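Local coordinates for predicted ATPase of the ABC class (Vibrio vulnificus, PDB 5D6A), which probably binds and hydrolyses ATP as an ABC-class ATPase, and is captured here with the non-hydrolysable analogue AMP-PNP, at residues 306-312 with 564-569; 339-344 with 365-369; 460-464 with 525-529; 487-491 with 512-517. All blocks are in the same frame, centred on the assembly; numbering follows the deposited sequence.

Interaction 1: 306-312 with 564-569; sequences EEGRCVH and NRMRKS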
loop_
_atom_site.group_PDB
_atom_site.type_symbol
_atom_site.label_atom_id
_atom_site.label_comp_id
_atom_site.label_asym_id
_atom_site.label_seq_id
_atom_site.Cartn_x
_atom_site.Cartn_y
_atom_site.Cartn_z
ATOM N N GLU A 306 -8.211 6.776 6.613
ATOM C CA GLU A 306 -8.195 5.394 6.140
ATOM C C GLU A 306 -9.521 5.072 5.493
ATOM O O GLU A 306 -10.573 5.516 5.944
ATOM C CB GLU A 306 -7.926 4.393 7.264
ATOM C CG GLU A 306 -6.466 4.032 7.442
ATOM C CD GLU A 306 -6.255 2.980 8.518
ATOM O OE1 GLU A 306 -5.939 1.819 8.172
ATOM O OE2 GLU A 306 -6.438 3.304 9.711
ATOM N N GLU A 307 -9.460 4.291 4.429
ATOM C CA GLU A 307 -10.642 3.893 3.713
ATOM C C GLU A 307 -10.797 2.396 3.925
ATOM O O GLU A 307 -9.832 1.642 3.784
ATOM C CB GLU A 307 -10.468 4.204 2.221
ATOM C CG GLU A 307 -11.738 4.135 1.380
ATOM C CD GLU A 307 -12.698 5.290 1.638
ATOM O OE1 GLU A 307 -12.397 6.162 2.487
ATOM O OE2 GLU A 307 -13.756 5.330 0.975
ATOM N N GLY A 308 -11.995 1.974 4.312
ATOM C CA GLY A 308 -12.291 0.556 4.482
ATOM C C GLY A 308 -11.883 -0.141 5.766
ATOM O O GLY A 308 -12.172 -1.326 5.929
ATOM N N ARG A 309 -11.227 0.562 6.686
ATOM C CA ARG A 309 -10.812 -0.073 7.941
ATOM C C ARG A 309 -12.001 -0.407 8.835
ATOM O O ARG A 309 -13.086 0.156 8.687
ATOM C CB ARG A 309 -9.843 0.804 8.738
ATOM C CG ARG A 309 -10.421 2.135 9.207
ATOM C CD ARG A 309 -9.672 2.667 10.421
ATOM N NE ARG A 309 -9.920 1.833 11.599
ATOM C CZ ARG A 309 -9.446 2.071 12.822
ATOM N NH1 ARG A 309 -9.747 1.242 13.812
ATOM N NH2 ARG A 309 -8.680 3.126 13.067
ATOM N N CYS A 310 -11.776 -1.326 9.768
ATOM C CA CYS A 310 -12.792 -1.713 10.729
ATOM C C CYS A 310 -12.552 -0.927 12.013
ATOM O O CYS A 310 -11.432 -0.488 12.277
ATOM C CB CYS A 310 -12.730 -3.213 11.008
ATOM S SG CYS A 310 -11.170 -3.776 11.730
ATOM N N VAL A 311 -13.612 -0.731 12.789
ATOM C CA VAL A 311 -13.542 -0.011 14.061
ATOM C C VAL A 311 -14.389 -0.790 15.051
ATOM O O VAL A 311 -15.515 -1.164 14.732
ATOM C CB VAL A 311 -14.081 1.427 13.936
ATOM C CG1 VAL A 311 -14.046 2.134 15.285
ATOM C CG2 VAL A 311 -13.281 2.201 12.898
ATOM N N HIS A 312 -13.858 -1.028 16.248
ATOM C CA HIS A 312 -14.571 -1.839 17.240
ATOM C C HIS A 312 -15.073 -1.108 18.490
ATOM O O HIS A 312 -14.287 -0.572 19.268
ATOM C CB HIS A 312 -13.684 -3.000 17.688
ATOM C CG HIS A 312 -13.280 -3.919 16.577
ATOM N ND1 HIS A 312 -14.147 -4.830 16.014
ATOM C CD2 HIS A 312 -12.091 -4.096 15.955
ATOM C CE1 HIS A 312 -13.514 -5.517 15.080
ATOM N NE2 HIS A 312 -12.263 -5.092 15.026
ATOM N N ASN A 564 -6.514 -2.751 16.682
ATOM C CA ASN A 564 -7.725 -1.974 16.397
ATOM C C ASN A 564 -8.202 -2.178 14.966
ATOM O O ASN A 564 -9.354 -1.889 14.648
ATOM C CB ASN A 564 -7.478 -0.473 16.610
ATOM C CG ASN A 564 -7.243 -0.108 18.063
ATOM O OD1 ASN A 564 -7.641 -0.830 18.972
ATOM N ND2 ASN A 564 -6.609 1.036 18.287
ATOM N N ARG A 565 -7.301 -2.658 14.107
ATOM C CA ARG A 565 -7.609 -2.892 12.693
ATOM C C ARG A 565 -7.813 -4.362 12.345
ATOM O O ARG A 565 -8.052 -4.692 11.182
ATOM C CB ARG A 565 -6.509 -2.288 11.821
ATOM C CG ARG A 565 -6.496 -0.773 11.885
ATOM C CD ARG A 565 -5.236 -0.164 11.296
ATOM N NE ARG A 565 -5.343 1.290 11.277
ATOM C CZ ARG A 565 -5.176 2.075 12.340
ATOM N NH1 ARG A 565 -5.307 3.388 12.213
ATOM N NH2 ARG A 565 -4.890 1.560 13.531
HETATM N N MSE A 566 -7.717 -5.241 13.342
HETATM C CA MSE A 566 -7.946 -6.672 13.125
HETATM C C MSE A 566 -9.439 -6.847 13.178
HETATM O O MSE A 566 -10.077 -6.511 14.174
HETATM C CB MSE A 566 -7.232 -7.517 14.170
HETATM C CG MSE A 566 -6.800 -8.853 13.584
HETATM SE SE MSE A 566 -7.950 -10.284 14.282
HETATM C CE MSE A 566 -7.213 -10.327 16.107
ATOM N N ARG A 567 -9.998 -7.392 12.104
ATOM C CA ARG A 567 -11.454 -7.529 11.953
ATOM C C ARG A 567 -12.176 -8.492 12.904
ATOM O O ARG A 567 -13.401 -8.426 13.027
ATOM C CB ARG A 567 -11.767 -7.869 10.493
ATOM C CG ARG A 567 -11.244 -6.795 9.550
ATOM C CD ARG A 567 -11.442 -7.113 8.084
ATOM N NE ARG A 567 -11.000 -5.993 7.253
ATOM C CZ ARG A 567 -11.748 -4.931 6.946
ATOM N NH1 ARG A 567 -12.996 -4.820 7.397
ATOM N NH2 ARG A 567 -11.245 -3.968 6.182
ATOM N N LYS A 568 -11.431 -9.365 13.579
ATOM C CA LYS A 568 -12.034 -10.321 14.516
ATOM C C LYS A 568 -11.888 -9.889 15.977
ATOM O O LYS A 568 -12.551 -10.441 16.853
ATOM C CB LYS A 568 -11.407 -11.705 14.347
ATOM C CG LYS A 568 -11.554 -12.324 12.964
ATOM C CD LYS A 568 -12.998 -12.636 12.621
ATOM C CE LYS A 568 -13.089 -13.355 11.285
ATOM N NZ LYS A 568 -14.490 -13.682 10.916
ATOM N N SER A 569 -11.017 -8.919 16.244
ATOM C CA SER A 569 -10.807 -8.445 17.612
ATOM C C SER A 569 -12.122 -8.161 18.332
ATOM O O SER A 569 -13.029 -7.547 17.766
ATOM C CB SER A 569 -9.956 -7.172 17.619
ATOM O OG SER A 569 -8.646 -7.424 17.157
HETATM O O HOH W 1 -9.281 -2.502 9.656
HETATM O O HOH W 2 -11.218 -0.484 16.568
#
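Glu-306 and Arg-565 meet almost in one plane: carboxylate and guanidinium are turned only 19° from each other. The arginine approaches side-on and gives two nitrogens to one oxygen, with Arg-565 NE 2.8 Å and Arg-565 NH1 2.7 Å from Glu-306 OE2. NE takes the syn lone pair of that oxygen, and OE1 receives a weak bond from the same NE. Arg-309 NH2 lies over one face of this guanidinium, toward its rim, 3.5 Å from Arg-565 NH1, the planes 37° apart. The like charges are probably offset by Glu-306 and by Glu-349, which forms a salt bridge with Arg-309. A bend at chi3 (-69°) turns the Arg-309 chain so that NE and NH1 both grip the carbonyl oxygen of Cys-310. Arg-567 instead stays extended from CG to NE, passing Cys-310 SG with its CG and placing NH2 2.8 Å from Gly-308 O; its NH1 goes to Gln-335 O. His-312 donates from NE2 to Met-566 O at 2.7 Å, while Ser-569 O lies over a face of the imidazole. Two waters bridge the backbones, from Cys-310 N to Arg-565 O and from His-312 N to Asn-564 O. Around this contact, Trp-346 of helix 339-352 makes a cation-pi interaction with Arg-565, and selenomethionine Met-566 packs on helix 468-475 and on Thr-495 of strand 493-496.

Interaction 2: 339-344 with 365-369; sequences GSTSQA and SATNF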
loop_
_atom_site.group_PDB
_atom_site.type_symbol
_atom_site.label_atom_id
_atom_site.label_comp_id
_atom_site.label_asym_id
_atom_site.label_seq_id
_atom_site.Cartn_x
_atom_site.Cartn_y
_atom_site.Cartn_z
ATOM N N GLY A 339 -13.985 8.246 5.717
ATOM C CA GLY A 339 -12.762 9.037 5.845
ATOM C C GLY A 339 -12.697 9.761 7.175
ATOM O O GLY A 339 -11.822 9.494 7.997
ATOM N N SER A 340 -13.624 10.692 7.373
ATOM C CA SER A 340 -13.698 11.453 8.620
ATOM C C SER A 340 -13.954 10.541 9.816
ATOM O O SER A 340 -13.506 10.818 10.931
ATOM C CB SER A 340 -14.812 12.502 8.539
ATOM O OG SER A 340 -16.073 11.890 8.329
ATOM N N THR A 341 -14.681 9.455 9.578
ATOM C CA THR A 341 -15.002 8.510 10.631
ATOM C C THR A 341 -13.760 7.749 11.062
ATOM O O THR A 341 -13.509 7.588 12.254
ATOM C CB THR A 341 -16.065 7.505 10.163
ATOM O OG1 THR A 341 -17.239 8.211 9.738
ATOM C CG2 THR A 341 -16.430 6.548 11.279
ATOM N N SER A 342 -12.983 7.287 10.089
ATOM C CA SER A 342 -11.771 6.533 10.381
ATOM C C SER A 342 -10.726 7.394 11.065
ATOM O O SER A 342 -10.011 6.922 11.944
ATOM C CB SER A 342 -11.175 5.939 9.104
ATOM O OG SER A 342 -10.867 6.956 8.174
ATOM N N GLN A 343 -10.627 8.653 10.663
ATOM C CA GLN A 343 -9.635 9.527 11.265
ATOM C C GLN A 343 -10.048 9.870 12.693
ATOM O O GLN A 343 -9.211 9.897 13.593
ATOM C CB GLN A 343 -9.402 10.781 10.418
ATOM C CG GLN A 343 -8.173 11.566 10.857
ATOM C CD GLN A 343 -7.672 12.544 9.804
ATOM O OE1 GLN A 343 -8.392 12.908 8.873
ATOM N NE2 GLN A 343 -6.421 12.972 9.951
ATOM N N ALA A 344 -11.343 10.109 12.894
ATOM C CA ALA A 344 -11.878 10.407 14.223
ATOM C C ALA A 344 -11.630 9.214 15.147
ATOM O O ALA A 344 -11.213 9.372 16.300
ATOM C CB ALA A 344 -13.366 10.714 14.141
ATOM N N SER A 365 -5.277 14.029 4.861
ATOM C CA SER A 365 -6.365 13.992 5.836
ATOM C C SER A 365 -7.700 14.419 5.238
ATOM O O SER A 365 -7.754 14.995 4.147
ATOM C CB SER A 365 -6.034 14.890 7.030
ATOM O OG SER A 365 -4.884 14.425 7.713
ATOM N N ALA A 366 -8.772 14.131 5.972
ATOM C CA ALA A 366 -10.121 14.483 5.552
ATOM C C ALA A 366 -10.398 15.941 5.883
ATOM O O ALA A 366 -10.432 16.320 7.052
ATOM C CB ALA A 366 -11.140 13.584 6.234
ATOM N N THR A 367 -10.596 16.753 4.849
ATOM C CA THR A 367 -10.866 18.178 5.021
ATOM C C THR A 367 -12.072 18.402 5.934
ATOM O O THR A 367 -12.051 19.278 6.802
ATOM C CB THR A 367 -11.122 18.855 3.662
ATOM O OG1 THR A 367 -10.030 18.572 2.773
ATOM C CG2 THR A 367 -11.283 20.368 3.818
ATOM N N ASN A 368 -13.114 17.599 5.728
ATOM C CA ASN A 368 -14.336 17.670 6.530
ATOM C C ASN A 368 -14.030 17.537 8.022
ATOM O O ASN A 368 -14.636 18.209 8.860
ATOM C CB ASN A 368 -15.300 16.562 6.089
ATOM C CG ASN A 368 -16.599 16.559 6.872
ATOM O OD1 ASN A 368 -16.953 17.538 7.529
ATOM N ND2 ASN A 368 -17.329 15.450 6.794
ATOM N N PHE A 369 -13.080 16.666 8.338
ATOM C CA PHE A 369 -12.673 16.414 9.716
ATOM C C PHE A 369 -11.804 17.523 10.316
ATOM O O PHE A 369 -11.812 17.728 11.532
ATOM C CB PHE A 369 -11.932 15.069 9.783
ATOM C CG PHE A 369 -11.290 14.785 11.111
ATOM C CD1 PHE A 369 -12.048 14.350 12.188
ATOM C CD2 PHE A 369 -9.916 14.928 11.276
ATOM C CE1 PHE A 369 -11.453 14.081 13.411
ATOM C CE2 PHE A 369 -9.316 14.659 12.494
ATOM C CZ PHE A 369 -10.085 14.234 13.563
#
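One face of the Phe-369 ring is covered by Gln-343, whose CB stands above it toward the rim and whose amide plane is turned 22° from the ring. Gln-343 OE1 comes 3.5 Å from Phe-369 CD2, and Gln-343 CD 3.6 Å from the same atom. Ala-344 CA approaches the ring obliquely, 3.8 Å from Phe-369 CE1, with its CB also against that atom. The amide itself is held at its edge by two bonds that fix its rotation. Ala-366 N donates to Gln-343 OE1 in the carbonyl plane (3.2 Å, nearly straight at 172°), and Gln-343 NE2 donates to Ser-365 OG at 3.1 Å, close to the amide plane. That hydroxyl is also hydrogen-bonded to Asp-361 O. By sequence and position the two segments fit the ABC signature motif, at the start of helix 339-352, and the D-loop that follows the Walker B strand 357-361. Consistent with this, Gly-339 N makes a weak hydrogen bond to the gamma-phosphate oxygen O2G of AMP-PNP, and Thr-367 OG1 is hydrogen-bonded to Thr-367 OG1 of the second subunit. With CG anti to the backbone N (chi1 -168°), Gln-343 stretches across to Ser-365 and Ala-366, while Ala-366 CB rests 4.0 Å from Ser-340 N.

Interaction 3: 460-464 with 525-529; sequences PPRAL and WNSNP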
loop_
_atom_site.group_PDB
_atom_site.type_symbol
_atom_site.label_atom_id
_atom_site.label_comp_id
_atom_site.label_asym_id
_atom_site.label_seq_id
_atom_site.Cartn_x
_atom_site.Cartn_y
_atom_site.Cartn_z
ATOM N N PRO A 460 -13.378 5.478 29.798
ATOM C CA PRO A 460 -12.576 4.339 30.232
ATOM C C PRO A 460 -12.169 3.529 29.002
ATOM O O PRO A 460 -12.950 3.442 28.053
ATOM C CB PRO A 460 -13.537 3.539 31.118
ATOM C CG PRO A 460 -14.902 3.954 30.690
ATOM C CD PRO A 460 -14.773 5.387 30.269
ATOM N N PRO A 461 -10.962 2.936 29.008
ATOM C CA PRO A 461 -10.556 2.182 27.824
ATOM C C PRO A 461 -11.451 0.978 27.569
ATOM O O PRO A 461 -12.029 0.428 28.508
ATOM C CB PRO A 461 -9.125 1.720 28.157
ATOM C CG PRO A 461 -8.723 2.456 29.395
ATOM C CD PRO A 461 -9.989 2.806 30.106
ATOM N N ARG A 462 -11.574 0.586 26.305
ATOM C CA ARG A 462 -12.372 -0.577 25.942
ATOM C C ARG A 462 -11.666 -1.821 26.444
ATOM O O ARG A 462 -10.440 -1.917 26.369
ATOM C CB ARG A 462 -12.501 -0.698 24.425
ATOM C CG ARG A 462 -13.200 0.454 23.724
ATOM C CD ARG A 462 -12.936 0.372 22.225
ATOM N NE ARG A 462 -11.509 0.539 21.936
ATOM C CZ ARG A 462 -10.940 0.342 20.749
ATOM N NH1 ARG A 462 -11.659 -0.054 19.702
ATOM N NH2 ARG A 462 -9.633 0.524 20.610
ATOM N N ALA A 463 -12.433 -2.775 26.950
ATOM C CA ALA A 463 -11.852 -4.023 27.409
ATOM C C ALA A 463 -11.600 -4.916 26.194
ATOM O O ALA A 463 -12.365 -4.889 25.232
ATOM C CB ALA A 463 -12.780 -4.708 28.398
ATOM N N LEU A 464 -10.522 -5.694 26.234
ATOM C CA LEU A 464 -10.182 -6.607 25.144
ATOM C C LEU A 464 -10.466 -8.046 25.560
ATOM O O LEU A 464 -10.171 -8.435 26.688
ATOM C CB LEU A 464 -8.702 -6.472 24.780
ATOM C CG LEU A 464 -8.156 -7.413 23.696
ATOM C CD1 LEU A 464 -8.855 -7.192 22.363
ATOM C CD2 LEU A 464 -6.655 -7.225 23.544
ATOM N N TRP A 525 -11.293 -11.402 29.638
ATOM C CA TRP A 525 -11.228 -9.984 29.300
ATOM C C TRP A 525 -10.239 -9.217 30.166
ATOM O O TRP A 525 -10.012 -9.563 31.325
ATOM C CB TRP A 525 -12.601 -9.335 29.464
ATOM C CG TRP A 525 -13.643 -9.831 28.522
ATOM C CD1 TRP A 525 -14.397 -10.958 28.651
ATOM C CD2 TRP A 525 -14.075 -9.195 27.315
ATOM N NE1 TRP A 525 -15.263 -11.072 27.591
ATOM C CE2 TRP A 525 -15.090 -10.001 26.758
ATOM C CE3 TRP A 525 -13.700 -8.023 26.648
ATOM C CZ2 TRP A 525 -15.735 -9.673 25.564
ATOM C CZ3 TRP A 525 -14.338 -7.700 25.459
ATOM C CH2 TRP A 525 -15.347 -8.524 24.930
ATOM N N ASN A 526 -9.665 -8.166 29.587
ATOM C CA ASN A 526 -8.741 -7.282 30.288
ATOM C C ASN A 526 -9.249 -5.858 30.085
ATOM O O ASN A 526 -9.439 -5.423 28.954
ATOM C CB ASN A 526 -7.314 -7.458 29.765
ATOM C CG ASN A 526 -6.298 -6.633 30.538
ATOM O OD1 ASN A 526 -6.451 -5.423 30.693
ATOM N ND2 ASN A 526 -5.238 -7.283 31.005
ATOM N N SER A 527 -9.472 -5.141 31.184
ATOM C CA SER A 527 -10.020 -3.783 31.132
ATOM C C SER A 527 -9.011 -2.668 30.798
ATOM O O SER A 527 -9.372 -1.487 30.807
ATOM C CB SER A 527 -10.729 -3.466 32.448
ATOM O OG SER A 527 -9.831 -3.565 33.528
ATOM N N ASN A 528 -7.762 -3.033 30.507
ATOM C CA ASN A 528 -6.750 -2.044 30.139
ATOM C C ASN A 528 -5.634 -2.714 29.325
ATOM O O ASN A 528 -4.528 -2.915 29.823
ATOM C CB ASN A 528 -6.199 -1.358 31.394
ATOM C CG ASN A 528 -5.377 -0.119 31.078
ATOM O OD1 ASN A 528 -5.198 0.251 29.917
ATOM N ND2 ASN A 528 -4.886 0.538 32.118
ATOM N N PRO A 529 -5.931 -3.064 28.061
ATOM C CA PRO A 529 -4.996 -3.749 27.151
ATOM C C PRO A 529 -3.667 -3.028 26.922
ATOM O O PRO A 529 -2.620 -3.674 26.893
ATOM C CB PRO A 529 -5.779 -3.830 25.834
ATOM C CG PRO A 529 -7.209 -3.717 26.227
ATOM C CD PRO A 529 -7.233 -2.812 27.417
#
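Leu-464 and Asn-526 form a single antiparallel hydrogen-bonded pair in which each carbonyl oxygen also draws in a CA-H from the other segment. Asn-526 O accepts from Leu-464 N at 2.9 Å and lies 3.2 Å from Ala-463 CA; in return, Leu-464 O accepts from Asn-526 N at 3.0 Å and lies 3.2 Å from Trp-525 CA. The indole of Trp-525 extends this meeting of backbones: Ala-463 O lies at its edge, near the ring plane, 3.4 Å from Trp-525 CZ3. Arg-572 of the neighbouring strand 571-572 adds a cation-pi contact to the indole. Beyond the pair the 525-529 segment turns back, and Asn-526 OD1 accepts from the backbone N of Asn-528 at 2.7 Å, in the carbonyl plane, forming an Asx turn. Asn-528 holds the N-cap position of helix 529-536, whose first residue, Pro-529, puts CG 3.5 Å from Leu-464 CB. Strand 463-465 is the middle strand of this small sheet, between 525-526 and 571-572. Since both conventional hydrogen bonds across the contact run between main-chain atoms, the backbones set the register; Ala-463 CB with Trp-525 CE3 and Leu-464 CB with Pro-529 CG add apolar contact, while the indole edge and the proline ring also lie against carbonyl oxygens.

Interaction 4: 487-491 with 512-517; sequences SLRFG and IGWVWY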
loop_
_atom_site.group_PDB
_atom_site.type_symbol
_atom_site.label_atom_id
_atom_site.label_comp_id
_atom_site.label_asym_id
_atom_site.label_seq_id
_atom_site.Cartn_x
_atom_site.Cartn_y
_atom_site.Cartn_z
ATOM N N SER A 487 1.364 -5.913 5.987
ATOM C CA SER A 487 0.443 -6.959 6.436
ATOM C C SER A 487 0.942 -7.807 7.599
ATOM O O SER A 487 2.138 -8.021 7.760
ATOM C CB SER A 487 0.103 -7.876 5.256
ATOM O OG SER A 487 -0.778 -8.917 5.647
ATOM N N LEU A 488 -0.007 -8.282 8.402
ATOM C CA LEU A 488 0.271 -9.146 9.547
ATOM C C LEU A 488 -0.741 -10.281 9.576
ATOM O O LEU A 488 -1.946 -10.043 9.665
ATOM C CB LEU A 488 0.190 -8.373 10.861
ATOM C CG LEU A 488 0.256 -9.238 12.131
ATOM C CD1 LEU A 488 1.518 -10.092 12.170
ATOM C CD2 LEU A 488 0.148 -8.366 13.371
ATOM N N ARG A 489 -0.245 -11.512 9.508
ATOM C CA ARG A 489 -1.107 -12.679 9.531
ATOM C C ARG A 489 -1.139 -13.317 10.920
ATOM O O ARG A 489 -0.098 -13.636 11.496
ATOM C CB ARG A 489 -0.657 -13.706 8.498
ATOM C CG ARG A 489 -1.564 -14.923 8.454
ATOM C CD ARG A 489 -1.171 -15.897 7.365
ATOM N NE ARG A 489 -2.026 -17.077 7.389
ATOM C CZ ARG A 489 -1.979 -18.058 6.495
ATOM N NH1 ARG A 489 -1.118 -18.006 5.482
ATOM N NH2 ARG A 489 -2.802 -19.093 6.612
ATOM N N PHE A 490 -2.350 -13.494 11.439
ATOM C CA PHE A 490 -2.568 -14.099 12.739
ATOM C C PHE A 490 -3.639 -15.159 12.509
ATOM O O PHE A 490 -4.836 -14.871 12.517
ATOM C CB PHE A 490 -3.005 -13.031 13.742
ATOM C CG PHE A 490 -3.006 -13.497 15.169
ATOM C CD1 PHE A 490 -1.812 -13.620 15.869
ATOM C CD2 PHE A 490 -4.196 -13.770 15.829
ATOM C CE1 PHE A 490 -1.803 -14.037 17.192
ATOM C CE2 PHE A 490 -4.193 -14.182 17.151
ATOM C CZ PHE A 490 -2.995 -14.317 17.833
ATOM N N GLY A 491 -3.190 -16.388 12.273
ATOM C CA GLY A 491 -4.089 -17.492 11.963
ATOM C C GLY A 491 -4.467 -17.373 10.496
ATOM O O GLY A 491 -3.596 -17.330 9.626
ATOM N N ILE A 512 4.705 -7.745 16.906
ATOM C CA ILE A 512 3.321 -7.391 17.224
ATOM C C ILE A 512 2.477 -8.665 17.256
ATOM O O ILE A 512 1.667 -8.863 18.163
ATOM C CB ILE A 512 2.739 -6.370 16.216
ATOM C CG1 ILE A 512 3.375 -4.989 16.436
ATOM C CG2 ILE A 512 1.229 -6.239 16.386
ATOM C CD1 ILE A 512 3.027 -3.960 15.380
ATOM N N GLY A 513 2.685 -9.534 16.274
ATOM C CA GLY A 513 1.953 -10.791 16.208
ATOM C C GLY A 513 2.266 -11.695 17.387
ATOM O O GLY A 513 1.381 -12.387 17.899
ATOM N N TRP A 514 3.523 -11.696 17.831
ATOM C CA TRP A 514 3.901 -12.539 18.966
ATOM C C TRP A 514 3.459 -11.962 20.317
ATOM O O TRP A 514 3.448 -12.673 21.320
ATOM C CB TRP A 514 5.384 -12.909 18.917
ATOM C CG TRP A 514 5.637 -13.874 17.802
ATOM C CD1 TRP A 514 6.201 -13.607 16.590
ATOM C CD2 TRP A 514 5.254 -15.254 17.770
ATOM N NE1 TRP A 514 6.225 -14.741 15.817
ATOM C CE2 TRP A 514 5.651 -15.768 16.517
ATOM C CE3 TRP A 514 4.630 -16.112 18.686
ATOM C CZ2 TRP A 514 5.447 -17.104 16.155
ATOM C CZ3 TRP A 514 4.427 -17.439 18.327
ATOM C CH2 TRP A 514 4.834 -17.921 17.070
ATOM N N VAL A 515 3.083 -10.685 20.335
ATOM C CA VAL A 515 2.539 -10.077 21.546
ATOM C C VAL A 515 1.097 -10.549 21.644
ATOM O O VAL A 515 0.625 -10.916 22.715
ATOM C CB VAL A 515 2.597 -8.539 21.517
ATOM C CG1 VAL A 515 1.753 -7.942 22.634
ATOM C CG2 VAL A 515 4.040 -8.065 21.615
ATOM N N TRP A 516 0.410 -10.538 20.504
ATOM C CA TRP A 516 -0.972 -11.017 20.407
ATOM C C TRP A 516 -1.029 -12.455 20.906
ATOM O O TRP A 516 -1.920 -12.824 21.670
ATOM C CB TRP A 516 -1.431 -10.965 18.947
ATOM C CG TRP A 516 -1.650 -9.577 18.397
ATOM C CD1 TRP A 516 -1.206 -8.395 18.923
ATOM C CD2 TRP A 516 -2.243 -9.252 17.140
ATOM N NE1 TRP A 516 -1.561 -7.349 18.107
ATOM C CE2 TRP A 516 -2.187 -7.849 16.998
ATOM C CE3 TRP A 516 -2.842 -10.010 16.129
ATOM C CZ2 TRP A 516 -2.709 -7.188 15.890
ATOM C CZ3 TRP A 516 -3.359 -9.353 15.026
ATOM C CH2 TRP A 516 -3.290 -7.953 14.916
ATOM N N TYR A 517 -0.056 -13.255 20.473
ATOM C CA TYR A 517 0.044 -14.658 20.870
ATOM C C TYR A 517 0.068 -14.794 22.389
ATOM O O TYR A 517 -0.496 -15.736 22.937
ATOM C CB TYR A 517 1.297 -15.299 20.254
ATOM C CG TYR A 517 1.487 -16.765 20.595
ATOM C CD1 TYR A 517 0.833 -17.760 19.872
ATOM C CD2 TYR A 517 2.330 -17.157 21.633
ATOM C CE1 TYR A 517 1.003 -19.100 20.178
ATOM C CE2 TYR A 517 2.508 -18.496 21.947
ATOM C CZ TYR A 517 1.842 -19.465 21.219
ATOM O OH TYR A 517 2.013 -20.795 21.529
#
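Trp-516 reaches from helix 506-519 toward Leu-488 and Phe-490 of strand 487-490, and its contacts can be read outward along the side chain. CB comes first, lying 3.6 Å from Phe-490 CE1. CG is set anti to the carbonyl carbon (chi1 -71°), which lays the indole between Phe-490 and Leu-488. The CE3 edge of the indole then faces the Phe-490 ring, Trp-516 CE3 3.6 Å from Phe-490 CG, and next to it Trp-516 CZ3 is 3.9 Å from Phe-490 CB. The two rings form an edge-to-face pair, with the phenyl and six-membered indole ring centroids 5.3 Å apart and the planes at 74°. At the far end, Trp-516 CH2 is 3.8 Å from Leu-488 CD2, with CZ2 and CZ3 also beside that methyl, which stands over a face of the indole as a CH-pi contact, 4.0 Å from the centroid of the six-membered ring.

The framework is a helix lying against a three-stranded antiparallel sheet of the C-terminal domain, in which 487-490 is the central strand. The short strand and helix segments run in nearly the same direction, their axes 27° apart and 9.1 Å from each other at closest. Strand alternation turns Leu-488 and Phe-490 to the helix and Arg-489 to the other face. Gly-513, without a side chain, brings the helix backbone to Leu-488, whose CD2 also meets Ile-512 CG2. Helix 556-564 packs on Trp-516 through Val-559, Ala-562 and Leu-563, while Leu-469, Ile-472 and Leu-473 of helix 468-475 pack on Phe-490.

In the fold
Along the chain, interaction 1 spans all the others: interaction 2 comes first within it, then interaction 3, which in turn encloses interaction 4. Interaction 1 touches each of them, with centres about 15 Å from those of interactions 2 and 4 and about 17 Å from that of interaction 3. Its links are a probable hydrogen bond from Ser-342 to Glu-306 O, two from Arg-462 to His-312 O and Asn-564 OD1, and packing of Met-566 on Trp-516. Interactions 2 and 4 have centres about 28 Å apart and no direct touch. The 306-312 with 564-569 contact therefore physically connects the nucleotide-side helix 339-352 with the C-terminal helices and sheets.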